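Local coordinates for putative carbohydrate binding protein (PDB 3QEC) that probably binds carbohydrates, with a proposed part in their transport and in biofilm formation, having been linked to suramin and heparin binding, at residues F10-Y15 / D81-T86; D29-S34 / K145-R150; A38-T43 / L115-Q120; V47-A52 / G107-S112. One frame throughout, in Å; residues are numbered along the deposited sequence. Where two conformers were deposited one is given.

Interaction 1. Residues F10-Y15 / D81-T86; sequences FPEHEY and DPRRAT
Phe10 lies against Arg83 and, to a lesser extent, Arg84, and these three residues bury the most surface between residues 10-15 and 81-86. With CG trans to the backbone N (chi1 -174°), Phe10 swings its ring across to the turn at 81-84. Phe10 CD2 sits over the centre of the Arg83 guanidinium, 3.6 Å from Arg83 CZ, with the two planes 31° apart. Arg84 CB approaches Phe10 CE1 at 4.0 Å.

Asp81, whose carboxylate stacks on a face of the same ring, holds Arg83 in place. Arg83 NE reaches Asp81 OD1 at 2.9 Å and Arg83 NH2 reaches Asp81 OD2 at 2.8 Å, a side-on grip, while the backbone N of Arg83 closes an Asx turn on the anti lone pair of Asp81 OD1. Arg83 NH1 then crosses to Glu12 OE2 at 2.8 Å, arriving from above that carboxylate's plane. Arg84 instead sends its guanidinium to Glu50, and Tyr55 of helix 54-63 meets the Phe10 ring edge-to-face.

Three bonds to two carboxylates engage NE, NH1 and NH2 of Arg83 and probably restrain its rotation, with an apolar ring across one face, so this surface contact combines ion pairing with aromatic packing.

Interaction 2. Residues D29-S34 / K145-R150; sequences DLYLTS and KVLLTR. With GOL (glycerol), chain D.
Tyr31 and Thr149 meet face-on between residues 29-34 and 145-150. Tyr31 has chi1 at 74°, with CG between the backbone N and the carbonyl carbon, and this lays its ring over Thr149. Thr149 CB stands 3.9 Å from the centroid of the Tyr31 ring and 14° off the normal, a CH-pi contact. Trans to its own N, Thr149 OG1 also lies over that face and donates to Tyr31 O at 2.7 Å, from above the carbonyl plane. Leu147 CD1 meets the ring at its edge, 3.8 Å from Tyr31 CE1.

The backbones run parallel, their axes 27° apart. Asp29 pairs with Leu147 and Leu30 with Leu148, through Asp29 N to Val146 O and Leu148 N to Asp29 O (2.8 Å); the next bond, Tyr31 N to Leu148 O, is weak. Leu148 centres an inverse gamma turn here. On the buried face, above Ser113 of strand 107-120, Leu30 CD1 and Leu148 CD2 come within 4.1 Å. At the other end, Lys145, kinked at chi3, brings NZ to Asp29 OD2 at 3.0 Å.

Beyond the regular pairing, a glycerol probably left from crystallisation bridges the two segments: Thr33 N donates to its O3, which donates to Arg150 O. The Arg150 guanidinium, close to the glycerol, bonds Thr131 O and Asp67, and Asp67 also binds the glycerol. The Thr149 hydroxyl thus continues the pairing after the weak ladder bond, with glycerol occupying the last position in this crystal, while Leu30 and Leu148 pack on the inner face.

Interaction 3. Residues A38-T43 / L115-Q120; sequences AIQKGT and LTWSAQ
Gln40 and Trp117 are brought together by two different first torsions. In Gln40, CG is trans to the backbone N, which extends it over the indole from a CB already pointing toward that strand; in Trp117, chi1 of 65° sets the indole between its N and carbonyl carbon, laid flat beneath that aliphatic stem. Gln40 CG lies 3.8 Å from the centroid of the six-membered ring of Trp117, 19° off the ring normal, so this is a CH-pi contact over a face. The nearest atoms are Gln40 CG and Trp117 CE3 at 3.6 Å; Gln40 CB lies over the same face, nearer Trp117 CH2 and CZ2, the latter 3.9 Å away. The two side chains run past each other in opposite senses. A bend at chi2 then folds the amide back over its own strand, where Gln40 NE2 donates to Lys41 O at 3.3 Å.

The axes of strands 39-41 and 115-120 pass 8.8 Å apart at 120°, too far for backbone pairing. This is consistent with two sheets facing each other in a sandwich-like fold: strand 39-41 pairs with 24-33 in the mixed sheet, whereas 107-120 belongs to the antiparallel sheet, and side chains fill the interval.

Leu115 supplies the second point of contact. Both its methyls abut Gly42 CA from one side, each 3.7 Å away, and CD2 also approaches Gln40 O. Having no side chain, Gly42 permits this close approach of the leucine to the backbone. Leu32 of strand 24-33 touches Trp117 too, while a glycerol, probably from the crystallisation liquor, lies about 4 Å from the indole.

Interaction 4. Residues V47-A52 / G107-S112; sequences VALEPA and GTYYIS
Leu49 wedges its CD1 between Tyr109 and Ile111, a tightly packed part of the contact between residues 47-52 and 107-112. Leu49 CD1 lies 3.7 Å from Tyr109 CB and 4.0 Å from Ile111 CB; having CG trans to N (chi1 177°) sends the methyl across the strand boundary. Next along, Val47 CG1 meets Ile111 CG1 at 3.8 Å. Phe99, Phe101 and Ile104 of strand 98-104 cover this buried face from the other sheet.

The backbone evidence is equally regular. Ala48 and Ser112 exchange two bonds, with Ala48 N to Ser112 O at 2.8 Å and nearly straight, 176° at the hydrogen. Glu50 and Tyr110 form the next hydrogen-bonded pair, and Leu49-Ile111 lies between them as a non-hydrogen-bonded pair.

The solvent side is the rim where Ala52 meets Thr108. Ala52 N reaches Thr108 O at 2.9 Å with the donor tilted from the carbonyl plane, and Thr108, exposed to solvent, offers CG2 to Ala52 CB at 4.1 Å. Ala52 still packs well, its CB over a face of the Tyr110 ring, 4.2 Å from the centroid. Glu50 is buried, bonded to Tyr60 and Arg84, and helix 54-63 covers Tyr110.

The alternation of pair types is that of an antiparallel pair, here the two inner strands of a four-strand sheet; its inner face of aliphatic side chains and Tyr109, packed on strand 98-104, is consistent with a beta sandwich.

How the interactions relate
Interaction 4 connects with interactions 1 and 2. It touches interaction 1 through Arg84 NH2 and Glu50 OE2, a 2.7 Å salt bridge, and through Tyr15 packing on Pro51; their centres are 13 Å apart. Toward interaction 2, about 15 Å between centres, the inner faces of the two sheets meet, Val146 CG1 lying 3.8 Å from Ile111 CG2. Interaction 3 joins the same sheets farther out: Leu32 O and Gln40 N, 2.9 Å apart, probably bond strand 24-33 to 39-41, and strand 107-120 serves both 3 and 4. Interactions 1 and 3 stand about 33 Å apart by centres. The glycerol of interaction 2 also lies near Trp117; no carbohydrate site is established here.

Interaction 1. Residues F10-Y15 / D81-T86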
loop_
_atom_site.group_PDB
_atom_site.type_symbol
_atom_site.label_atom_id
_atom_site.label_comp_id
_atom_site.label_asym_id
_atom_site.label_seq_id
_atom_site.Cartn_x
_atom_site.Cartn_y
_atom_site.Cartn_z
ATOM N N PHE A 10 -12.158 -5.116 -15.367
ATOM C CA PHE A 10 -12.437 -4.008 -14.450
ATOM C C PHE A 10 -13.923 -4.057 -14.009
ATOM O O PHE A 10 -14.803 -4.016 -14.870
ATOM C CB PHE A 10 -12.080 -2.654 -15.098
ATOM C CG PHE A 10 -12.209 -1.476 -14.160
ATOM C CD1 PHE A 10 -11.202 -1.178 -13.250
ATOM C CD2 PHE A 10 -13.335 -0.662 -14.192
ATOM C CE1 PHE A 10 -11.316 -0.084 -12.398
ATOM C CE2 PHE A 10 -13.450 0.430 -13.338
ATOM C CZ PHE A 10 -12.437 0.717 -12.454
ATOM N N PRO A 11 -14.202 -4.238 -12.688
ATOM C CA PRO A 11 -15.600 -4.369 -12.228
ATOM C C PRO A 11 -16.259 -3.022 -11.911
ATOM O O PRO A 11 -16.184 -2.524 -10.782
ATOM C CB PRO A 11 -15.460 -5.235 -10.970
ATOM C CG PRO A 11 -14.071 -4.972 -10.468
ATOM C CD PRO A 11 -13.258 -4.350 -11.556
ATOM N N GLU A 12 -16.918 -2.446 -12.914
ATOM C CA GLU A 12 -17.587 -1.142 -12.848
ATOM C C GLU A 12 -18.553 -1.042 -11.665
ATOM O O GLU A 12 -18.467 -0.049 -10.923
ATOM C CB GLU A 12 -18.319 -0.839 -14.164
ATOM C CG GLU A 12 -17.385 -0.636 -15.354
ATOM C CD GLU A 12 -17.990 -0.655 -16.755
ATOM O OE1 GLU A 12 -19.174 -0.275 -16.913
ATOM O OE2 GLU A 12 -17.253 -1.012 -17.707
ATOM N N HIS A 13 -19.436 -2.072 -11.468
ATOM C CA HIS A 13 -20.422 -2.135 -10.397
ATOM C C HIS A 13 -19.756 -1.972 -8.996
ATOM O O HIS A 13 -20.290 -1.272 -8.123
ATOM C CB HIS A 13 -21.211 -3.459 -10.518
ATOM C CG HIS A 13 -20.363 -4.697 -10.584
ATOM N ND1 HIS A 13 -19.705 -5.066 -11.747
ATOM C CD2 HIS A 13 -20.108 -5.620 -9.628
ATOM C CE1 HIS A 13 -19.063 -6.181 -11.451
ATOM N NE2 HIS A 13 -19.284 -6.558 -10.194
ATOM N N GLU A 14 -18.617 -2.656 -8.788
ATOM C CA GLU A 14 -17.908 -2.616 -7.506
ATOM C C GLU A 14 -17.454 -1.202 -7.173
ATOM O O GLU A 14 -17.587 -0.794 -6.024
ATOM C CB GLU A 14 -16.723 -3.580 -7.507
ATOM C CG GLU A 14 -17.154 -5.026 -7.357
ATOM C CD GLU A 14 -16.012 -6.017 -7.296
ATOM O OE1 GLU A 14 -14.969 -5.680 -6.693
ATOM O OE2 GLU A 14 -16.174 -7.148 -7.807
ATOM N N TYR A 15 -16.968 -0.439 -8.179
ATOM C CA TYR A 15 -16.526 0.939 -7.985
ATOM C C TYR A 15 -17.736 1.893 -7.829
ATOM O O TYR A 15 -17.686 2.798 -6.991
ATOM C CB TYR A 15 -15.577 1.371 -9.127
ATOM C CG TYR A 15 -14.188 0.783 -8.949
ATOM C CD1 TYR A 15 -13.254 1.393 -8.114
ATOM C CD2 TYR A 15 -13.847 -0.443 -9.523
ATOM C CE1 TYR A 15 -12.008 0.812 -7.873
ATOM C CE2 TYR A 15 -12.600 -1.031 -9.296
ATOM C CZ TYR A 15 -11.678 -0.392 -8.477
ATOM O OH TYR A 15 -10.441 -0.945 -8.237
ATOM N N ASP A 81 -6.185 -0.567 -15.406
ATOM C CA ASP A 81 -7.224 0.175 -16.124
ATOM C C ASP A 81 -7.154 1.669 -15.713
ATOM O O ASP A 81 -7.049 1.980 -14.511
ATOM C CB ASP A 81 -8.613 -0.434 -15.834
ATOM C CG ASP A 81 -9.748 0.060 -16.724
ATOM O OD1 ASP A 81 -10.147 1.225 -16.582
ATOM O OD2 ASP A 81 -10.293 -0.751 -17.504
ATOM N N PRO A 82 -7.173 2.612 -16.687
ATOM C CA PRO A 82 -7.050 4.036 -16.322
ATOM C C PRO A 82 -8.196 4.575 -15.456
ATOM O O PRO A 82 -8.013 5.615 -14.822
ATOM C CB PRO A 82 -6.991 4.740 -17.670
ATOM C CG PRO A 82 -7.584 3.785 -18.643
ATOM C CD PRO A 82 -7.245 2.434 -18.154
ATOM N N ARG A 83 -9.331 3.855 -15.366
ATOM C CA ARG A 83 -10.482 4.259 -14.555
ATOM C C ARG A 83 -10.232 4.113 -13.050
ATOM O O ARG A 83 -10.955 4.709 -12.249
ATOM C CB ARG A 83 -11.719 3.435 -14.926
ATOM C CG ARG A 83 -12.394 3.850 -16.226
ATOM C CD ARG A 83 -13.495 2.874 -16.595
ATOM N NE ARG A 83 -12.930 1.617 -17.087
ATOM C CZ ARG A 83 -13.639 0.576 -17.511
ATOM N NH1 ARG A 83 -14.966 0.628 -17.529
ATOM N NH2 ARG A 83 -13.025 -0.511 -17.963
ATOM N N ARG A 84 -9.250 3.293 -12.663
ATOM C CA ARG A 84 -8.930 3.023 -11.259
ATOM C C ARG A 84 -8.276 4.229 -10.577
ATOM O O ARG A 84 -8.558 4.480 -9.413
ATOM C CB ARG A 84 -8.015 1.791 -11.178
ATOM C CG ARG A 84 -7.384 1.501 -9.822
ATOM C CD ARG A 84 -5.893 1.497 -9.985
ATOM N NE ARG A 84 -5.205 1.370 -8.709
ATOM C CZ ARG A 84 -4.002 1.873 -8.462
ATOM N NH1 ARG A 84 -3.351 2.547 -9.404
ATOM N NH2 ARG A 84 -3.449 1.727 -7.267
ATOM N N ALA A 85 -7.409 4.966 -11.293
ATOM C CA ALA A 85 -6.651 6.103 -10.760
ATOM C C ALA A 85 -7.527 7.167 -10.072
ATOM O O ALA A 85 -7.098 7.740 -9.076
ATOM C CB ALA A 85 -5.828 6.750 -11.860
ATOM N N THR A 86 -8.752 7.396 -10.565
ATOM C CA THR A 86 -9.652 8.417 -10.025
ATOM C C THR A 86 -10.144 8.074 -8.589
ATOM O O THR A 86 -10.589 8.974 -7.879
ATOM C CB THR A 86 -10.810 8.707 -11.005
ATOM O OG1 THR A 86 -11.562 9.809 -10.511
ATOM C CG2 THR A 86 -11.749 7.546 -11.204
#

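Interaction 2. Residues D29-S34 / K145-R150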
loop_
_atom_site.group_PDB
_atom_site.type_symbol
_atom_site.label_atom_id
_atom_site.label_comp_id
_atom_site.label_asym_id
_atom_site.label_seq_id
_atom_site.Cartn_x
_atom_site.Cartn_y
_atom_site.Cartn_z
ATOM N N ASP A 29 1.738 4.350 10.656
ATOM C CA ASP A 29 3.192 4.286 10.650
ATOM C C ASP A 29 3.650 3.262 9.651
ATOM O O ASP A 29 3.054 2.182 9.551
ATOM C CB ASP A 29 3.719 3.944 12.053
ATOM C CG ASP A 29 3.424 5.019 13.085
ATOM O OD1 ASP A 29 4.068 6.091 13.030
ATOM O OD2 ASP A 29 2.553 4.789 13.946
ATOM N N LEU A 30 4.683 3.622 8.870
ATOM C CA LEU A 30 5.269 2.752 7.855
ATOM C C LEU A 30 6.698 2.380 8.227
ATOM O O LEU A 30 7.520 3.265 8.524
ATOM C CB LEU A 30 5.230 3.415 6.457
ATOM C CG LEU A 30 6.055 2.742 5.340
ATOM C CD1 LEU A 30 5.410 1.443 4.867
ATOM C CD2 LEU A 30 6.254 3.679 4.177
ATOM N N TYR A 31 6.989 1.059 8.206
ATOM C CA TYR A 31 8.336 0.530 8.453
ATOM C C TYR A 31 8.434 -0.931 8.034
ATOM O O TYR A 31 7.427 -1.642 7.991
ATOM C CB TYR A 31 8.795 0.710 9.919
ATOM C CG TYR A 31 8.146 -0.209 10.928
ATOM C CD1 TYR A 31 6.923 0.115 11.514
ATOM C CD2 TYR A 31 8.786 -1.371 11.353
ATOM C CE1 TYR A 31 6.337 -0.715 12.473
ATOM C CE2 TYR A 31 8.207 -2.213 12.304
ATOM C CZ TYR A 31 6.986 -1.877 12.867
ATOM O OH TYR A 31 6.440 -2.712 13.814
ATOM N N LEU A 32 9.659 -1.366 7.716
ATOM C CA LEU A 32 9.969 -2.753 7.372
ATOM C C LEU A 32 11.208 -3.147 8.160
ATOM O O LEU A 32 11.819 -2.271 8.763
ATOM C CB LEU A 32 10.130 -2.952 5.843
ATOM C CG LEU A 32 8.832 -2.878 4.991
ATOM C CD1 LEU A 32 9.124 -3.154 3.531
ATOM C CD2 LEU A 32 7.747 -3.828 5.494
ATOM N N THR A 33 11.547 -4.442 8.229
ATOM C CA THR A 33 12.715 -4.901 8.997
ATOM C C THR A 33 13.771 -5.496 8.073
ATOM O O THR A 33 13.441 -6.288 7.201
ATOM C CB THR A 33 12.291 -5.943 10.066
ATOM O OG1 THR A 33 11.288 -5.391 10.912
ATOM C CG2 THR A 33 13.444 -6.412 10.923
ATOM N N SER A 34 15.042 -5.177 8.314
ATOM C CA SER A 34 16.169 -5.732 7.566
ATOM C C SER A 34 16.331 -7.235 7.871
ATOM O O SER A 34 15.784 -7.731 8.855
ATOM C CB SER A 34 17.444 -4.979 7.926
ATOM O OG SER A 34 18.591 -5.651 7.434
ATOM N N LYS A 145 -5.693 3.065 14.224
ATOM C CA LYS A 145 -4.445 3.353 13.514
ATOM C C LYS A 145 -4.048 2.163 12.634
ATOM O O LYS A 145 -4.411 1.018 12.931
ATOM C CB LYS A 145 -3.313 3.656 14.503
ATOM C CG LYS A 145 -3.158 5.133 14.848
ATOM C CD LYS A 145 -1.962 5.408 15.775
ATOM C CE LYS A 145 -0.613 5.474 15.080
ATOM N NZ LYS A 145 0.518 5.533 16.051
ATOM N N VAL A 146 -3.311 2.428 11.558
ATOM C CA VAL A 146 -2.806 1.369 10.693
ATOM C C VAL A 146 -1.292 1.237 10.910
ATOM O O VAL A 146 -0.544 2.197 10.733
ATOM C CB VAL A 146 -3.144 1.587 9.191
ATOM C CG1 VAL A 146 -2.674 0.400 8.342
ATOM C CG2 VAL A 146 -4.634 1.841 8.992
ATOM N N LEU A 147 -0.845 0.055 11.294
ATOM C CA LEU A 147 0.583 -0.212 11.405
ATOM C C LEU A 147 0.965 -0.914 10.077
ATOM O O LEU A 147 0.711 -2.117 9.889
ATOM C CB LEU A 147 0.897 -1.029 12.675
ATOM C CG LEU A 147 2.360 -1.123 13.076
ATOM C CD1 LEU A 147 2.862 0.193 13.691
ATOM C CD2 LEU A 147 2.581 -2.265 14.055
ATOM N N LEU A 148 1.446 -0.111 9.109
ATOM C CA LEU A 148 1.774 -0.604 7.774
ATOM C C LEU A 148 3.158 -1.252 7.790
ATOM O O LEU A 148 4.160 -0.614 7.453
ATOM C CB LEU A 148 1.668 0.539 6.735
ATOM C CG LEU A 148 1.545 0.136 5.249
ATOM C CD1 LEU A 148 0.431 -0.890 5.021
ATOM C CD2 LEU A 148 1.368 1.360 4.368
ATOM N N THR A 149 3.202 -2.529 8.223
ATOM C CA THR A 149 4.421 -3.328 8.345
ATOM C C THR A 149 4.146 -4.830 8.102
ATOM O O THR A 149 2.989 -5.263 8.114
ATOM C CB THR A 149 5.043 -3.096 9.740
ATOM O OG1 THR A 149 6.417 -3.461 9.700
ATOM C CG2 THR A 149 4.319 -3.845 10.874
ATOM N N ARG A 150 5.226 -5.622 7.915
ATOM C CA ARG A 150 5.195 -7.097 7.776
ATOM C C ARG A 150 6.608 -7.692 8.075
ATOM O O ARG A 150 7.584 -6.903 8.209
ATOM C CB ARG A 150 4.660 -7.564 6.395
ATOM C CG ARG A 150 5.479 -7.100 5.206
ATOM C CD ARG A 150 5.132 -7.843 3.939
ATOM N NE ARG A 150 5.906 -7.337 2.799
ATOM C CZ ARG A 150 7.109 -7.776 2.453
ATOM N NH1 ARG A 150 7.701 -8.735 3.155
ATOM N NH2 ARG A 150 7.729 -7.265 1.400
ATOM O OXT ARG A 150 6.729 -8.937 8.161
HETATM C C1 GOL D . 13.002 -6.658 4.426
HETATM O O1 GOL D . 14.051 -7.570 3.927
HETATM C C2 GOL D . 11.566 -7.226 4.785
HETATM O O2 GOL D . 10.851 -7.124 3.562
HETATM C C3 GOL D . 10.692 -6.289 5.678
HETATM O O3 GOL D . 10.069 -6.748 6.912
#

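Interaction 3. Residues A38-T43 / L115-Q120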
loop_
_atom_site.group_PDB
_atom_site.type_symbol
_atom_site.label_atom_id
_atom_site.label_comp_id
_atom_site.label_asym_id
_atom_site.label_seq_id
_atom_site.Cartn_x
_atom_site.Cartn_y
_atom_site.Cartn_z
ATOM N N ALA A 38 17.462 -5.077 11.911
ATOM C CA ALA A 38 17.333 -3.624 12.067
ATOM C C ALA A 38 16.042 -3.106 11.451
ATOM O O ALA A 38 15.695 -3.496 10.342
ATOM C CB ALA A 38 18.524 -2.920 11.440
ATOM N N ILE A 39 15.328 -2.233 12.176
ATOM C CA ILE A 39 14.078 -1.606 11.727
ATOM C C ILE A 39 14.409 -0.430 10.798
ATOM O O ILE A 39 15.334 0.333 11.068
ATOM C CB ILE A 39 13.217 -1.187 12.952
ATOM C CG1 ILE A 39 12.658 -2.461 13.659
ATOM C CG2 ILE A 39 12.093 -0.180 12.579
ATOM C CD1 ILE A 39 11.740 -2.258 14.916
ATOM N N GLN A 40 13.682 -0.314 9.688
ATOM C CA GLN A 40 13.877 0.773 8.734
ATOM C C GLN A 40 12.553 1.520 8.535
ATOM O O GLN A 40 11.623 0.969 7.956
ATOM C CB GLN A 40 14.437 0.233 7.402
ATOM C CG GLN A 40 14.611 1.297 6.308
ATOM C CD GLN A 40 15.682 2.320 6.608
ATOM O OE1 GLN A 40 16.824 1.988 6.946
ATOM N NE2 GLN A 40 15.333 3.591 6.469
ATOM N N LYS A 41 12.464 2.755 9.042
ATOM C CA LYS A 41 11.276 3.613 8.909
ATOM C C LYS A 41 11.167 4.131 7.473
ATOM O O LYS A 41 12.191 4.424 6.845
ATOM C CB LYS A 41 11.325 4.800 9.899
ATOM C CG LYS A 41 11.157 4.382 11.356
ATOM C CD LYS A 41 11.067 5.587 12.273
ATOM C CE LYS A 41 11.105 5.227 13.741
ATOM N NZ LYS A 41 11.171 6.443 14.602
ATOM N N GLY A 42 9.944 4.234 6.969
ATOM C CA GLY A 42 9.693 4.747 5.629
ATOM C C GLY A 42 9.440 6.236 5.651
ATOM O O GLY A 42 8.307 6.663 5.866
ATOM N N THR A 43 10.498 7.037 5.459
ATOM C CA THR A 43 10.418 8.492 5.503
ATOM C C THR A 43 10.222 9.068 4.098
ATOM O O THR A 43 10.805 8.553 3.146
ATOM C CB THR A 43 11.661 9.069 6.188
ATOM O OG1 THR A 43 12.810 8.818 5.377
ATOM C CG2 THR A 43 11.872 8.503 7.590
ATOM N N LEU A 115 8.739 0.312 0.200
ATOM C CA LEU A 115 9.888 0.802 0.932
ATOM C C LEU A 115 11.080 -0.121 0.685
ATOM O O LEU A 115 11.064 -1.288 1.077
ATOM C CB LEU A 115 9.537 0.922 2.433
ATOM C CG LEU A 115 10.659 1.239 3.414
ATOM C CD1 LEU A 115 11.303 2.602 3.125
ATOM C CD2 LEU A 115 10.150 1.159 4.825
ATOM N N THR A 116 12.095 0.402 -0.010
ATOM C CA THR A 116 13.325 -0.321 -0.321
ATOM C C THR A 116 14.540 0.528 0.090
ATOM O O THR A 116 14.455 1.754 0.167
ATOM C CB THR A 116 13.384 -0.759 -1.804
ATOM O OG1 THR A 116 13.461 0.385 -2.645
ATOM C CG2 THR A 116 12.194 -1.620 -2.220
ATOM N N TRP A 117 15.648 -0.138 0.406
ATOM C CA TRP A 117 16.898 0.496 0.801
ATOM C C TRP A 117 18.055 -0.449 0.457
ATOM O O TRP A 117 17.827 -1.577 0.005
ATOM C CB TRP A 117 16.884 0.910 2.292
ATOM C CG TRP A 117 16.797 -0.240 3.249
ATOM C CD1 TRP A 117 17.841 -0.895 3.839
ATOM C CD2 TRP A 117 15.607 -0.941 3.646
ATOM N NE1 TRP A 117 17.378 -1.969 4.562
ATOM C CE2 TRP A 117 16.007 -1.994 4.502
ATOM C CE3 TRP A 117 14.235 -0.771 3.376
ATOM C CZ2 TRP A 117 15.085 -2.871 5.090
ATOM C CZ3 TRP A 117 13.328 -1.645 3.952
ATOM C CH2 TRP A 117 13.756 -2.683 4.792
ATOM N N SER A 118 19.291 0.026 0.630
ATOM C CA SER A 118 20.496 -0.725 0.313
ATOM C C SER A 118 21.256 -1.153 1.548
ATOM O O SER A 118 21.398 -0.396 2.513
ATOM C CB SER A 118 21.414 0.089 -0.589
ATOM O OG SER A 118 21.067 -0.142 -1.942
ATOM N N ALA A 119 21.768 -2.377 1.486
ATOM C CA ALA A 119 22.563 -3.013 2.524
ATOM C C ALA A 119 23.855 -3.544 1.918
ATOM O O ALA A 119 23.925 -3.728 0.702
ATOM C CB ALA A 119 21.765 -4.146 3.160
ATOM N N GLN A 120 24.872 -3.774 2.759
ATOM C CA GLN A 120 26.166 -4.337 2.355
ATOM C C GLN A 120 26.322 -5.702 2.996
ATOM O O GLN A 120 25.745 -5.934 4.063
ATOM C CB GLN A 120 27.333 -3.413 2.755
ATOM C CG GLN A 120 27.361 -2.059 2.036
ATOM C CD GLN A 120 27.666 -2.170 0.562
ATOM O OE1 GLN A 120 28.772 -2.555 0.150
ATOM N NE2 GLN A 120 26.689 -1.813 -0.262
#

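Interaction 4. Residues V47-A52 / G107-S112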
loop_
_atom_site.group_PDB
_atom_site.type_symbol
_atom_site.label_atom_id
_atom_site.label_comp_id
_atom_site.label_asym_id
_atom_site.label_seq_id
_atom_site.Cartn_x
_atom_site.Cartn_y
_atom_site.Cartn_z
ATOM N N VAL A 47 2.172 6.651 0.158
ATOM C CA VAL A 47 1.226 5.640 0.666
ATOM C C VAL A 47 -0.086 5.808 -0.115
ATOM O O VAL A 47 -0.579 6.922 -0.241
ATOM C CB VAL A 47 1.016 5.738 2.217
ATOM C CG1 VAL A 47 -0.006 4.720 2.711
ATOM C CG2 VAL A 47 2.330 5.574 2.970
ATOM N N ALA A 48 -0.614 4.719 -0.665
ATOM C CA ALA A 48 -1.858 4.707 -1.441
ATOM C C ALA A 48 -3.005 4.086 -0.644
ATOM O O ALA A 48 -2.810 3.097 0.074
ATOM C CB ALA A 48 -1.662 3.936 -2.742
ATOM N N LEU A 49 -4.204 4.658 -0.800
ATOM C CA LEU A 49 -5.426 4.162 -0.164
ATOM C C LEU A 49 -6.519 4.110 -1.238
ATOM O O LEU A 49 -6.841 5.144 -1.828
ATOM C CB LEU A 49 -5.805 5.068 1.026
ATOM C CG LEU A 49 -7.086 4.740 1.767
ATOM C CD1 LEU A 49 -6.832 3.720 2.843
ATOM C CD2 LEU A 49 -7.675 5.987 2.365
ATOM N N GLU A 50 -7.027 2.908 -1.548
ATOM C CA GLU A 50 -8.016 2.725 -2.619
ATOM C C GLU A 50 -9.093 1.674 -2.275
ATOM O O GLU A 50 -8.826 0.828 -1.426
ATOM C CB GLU A 50 -7.296 2.309 -3.913
ATOM C CG GLU A 50 -6.588 0.959 -3.873
ATOM C CD GLU A 50 -5.831 0.694 -5.155
ATOM O OE1 GLU A 50 -6.475 0.653 -6.229
ATOM O OE2 GLU A 50 -4.585 0.605 -5.097
ATOM N N PRO A 51 -10.281 1.674 -2.960
ATOM C CA PRO A 51 -11.305 0.642 -2.670
ATOM C C PRO A 51 -10.778 -0.803 -2.767
ATOM O O PRO A 51 -10.015 -1.110 -3.686
ATOM C CB PRO A 51 -12.374 0.900 -3.750
ATOM C CG PRO A 51 -12.208 2.345 -4.108
ATOM C CD PRO A 51 -10.744 2.616 -4.011
ATOM N N ALA A 52 -11.181 -1.688 -1.809
ATOM C CA ALA A 52 -10.776 -3.102 -1.782
ATOM C C ALA A 52 -11.674 -3.927 -2.725
ATOM O O ALA A 52 -12.633 -4.553 -2.275
ATOM C CB ALA A 52 -10.838 -3.649 -0.356
ATOM N N GLY A 107 -16.293 2.605 4.022
ATOM C CA GLY A 107 -15.970 1.557 3.067
ATOM C C GLY A 107 -14.793 0.701 3.453
ATOM O O GLY A 107 -14.282 0.816 4.566
ATOM N N THR A 108 -14.373 -0.188 2.537
ATOM C CA THR A 108 -13.257 -1.113 2.763
ATOM C C THR A 108 -12.157 -0.791 1.766
ATOM O O THR A 108 -12.434 -0.594 0.583
ATOM C CB THR A 108 -13.719 -2.572 2.738
ATOM O OG1 THR A 108 -14.929 -2.670 3.512
ATOM C CG2 THR A 108 -12.656 -3.520 3.333
ATOM N N TYR A 109 -10.917 -0.697 2.261
ATOM C CA TYR A 109 -9.779 -0.254 1.460
ATOM C C TYR A 109 -8.548 -1.117 1.563
ATOM O O TYR A 109 -8.362 -1.850 2.542
ATOM C CB TYR A 109 -9.346 1.164 1.935
ATOM C CG TYR A 109 -10.419 2.229 1.865
ATOM C CD1 TYR A 109 -11.341 2.387 2.894
ATOM C CD2 TYR A 109 -10.485 3.111 0.787
ATOM C CE1 TYR A 109 -12.338 3.355 2.827
ATOM C CE2 TYR A 109 -11.474 4.089 0.713
ATOM C CZ TYR A 109 -12.407 4.196 1.728
ATOM O OH TYR A 109 -13.384 5.148 1.661
ATOM N N TYR A 110 -7.667 -0.959 0.567
ATOM C CA TYR A 110 -6.293 -1.446 0.549
ATOM C C TYR A 110 -5.446 -0.242 0.851
ATOM O O TYR A 110 -5.643 0.809 0.235
ATOM C CB TYR A 110 -5.866 -2.091 -0.796
ATOM C CG TYR A 110 -6.368 -3.502 -0.996
ATOM C CD1 TYR A 110 -6.001 -4.527 -0.127
ATOM C CD2 TYR A 110 -7.215 -3.818 -2.055
ATOM C CE1 TYR A 110 -6.501 -5.819 -0.283
ATOM C CE2 TYR A 110 -7.741 -5.102 -2.203
ATOM C CZ TYR A 110 -7.362 -6.103 -1.332
ATOM O OH TYR A 110 -7.858 -7.374 -1.504
ATOM N N ILE A 111 -4.571 -0.348 1.845
ATOM C CA ILE A 111 -3.610 0.709 2.187
ATOM C C ILE A 111 -2.242 0.071 1.832
ATOM O O ILE A 111 -1.960 -1.052 2.261
ATOM C CB ILE A 111 -3.793 1.260 3.626
ATOM C CG1 ILE A 111 -2.945 2.533 3.869
ATOM C CG2 ILE A 111 -3.649 0.175 4.726
ATOM C CD1 ILE A 111 -3.402 3.352 5.102
ATOM N N SER A 112 -1.501 0.693 0.909
ATOM C CA SER A 112 -0.307 0.100 0.316
ATOM C C SER A 112 0.846 1.084 0.111
ATOM O O SER A 112 0.623 2.240 -0.261
ATOM C CB SER A 112 -0.679 -0.500 -1.045
ATOM O OG SER A 112 0.344 -1.325 -1.579
#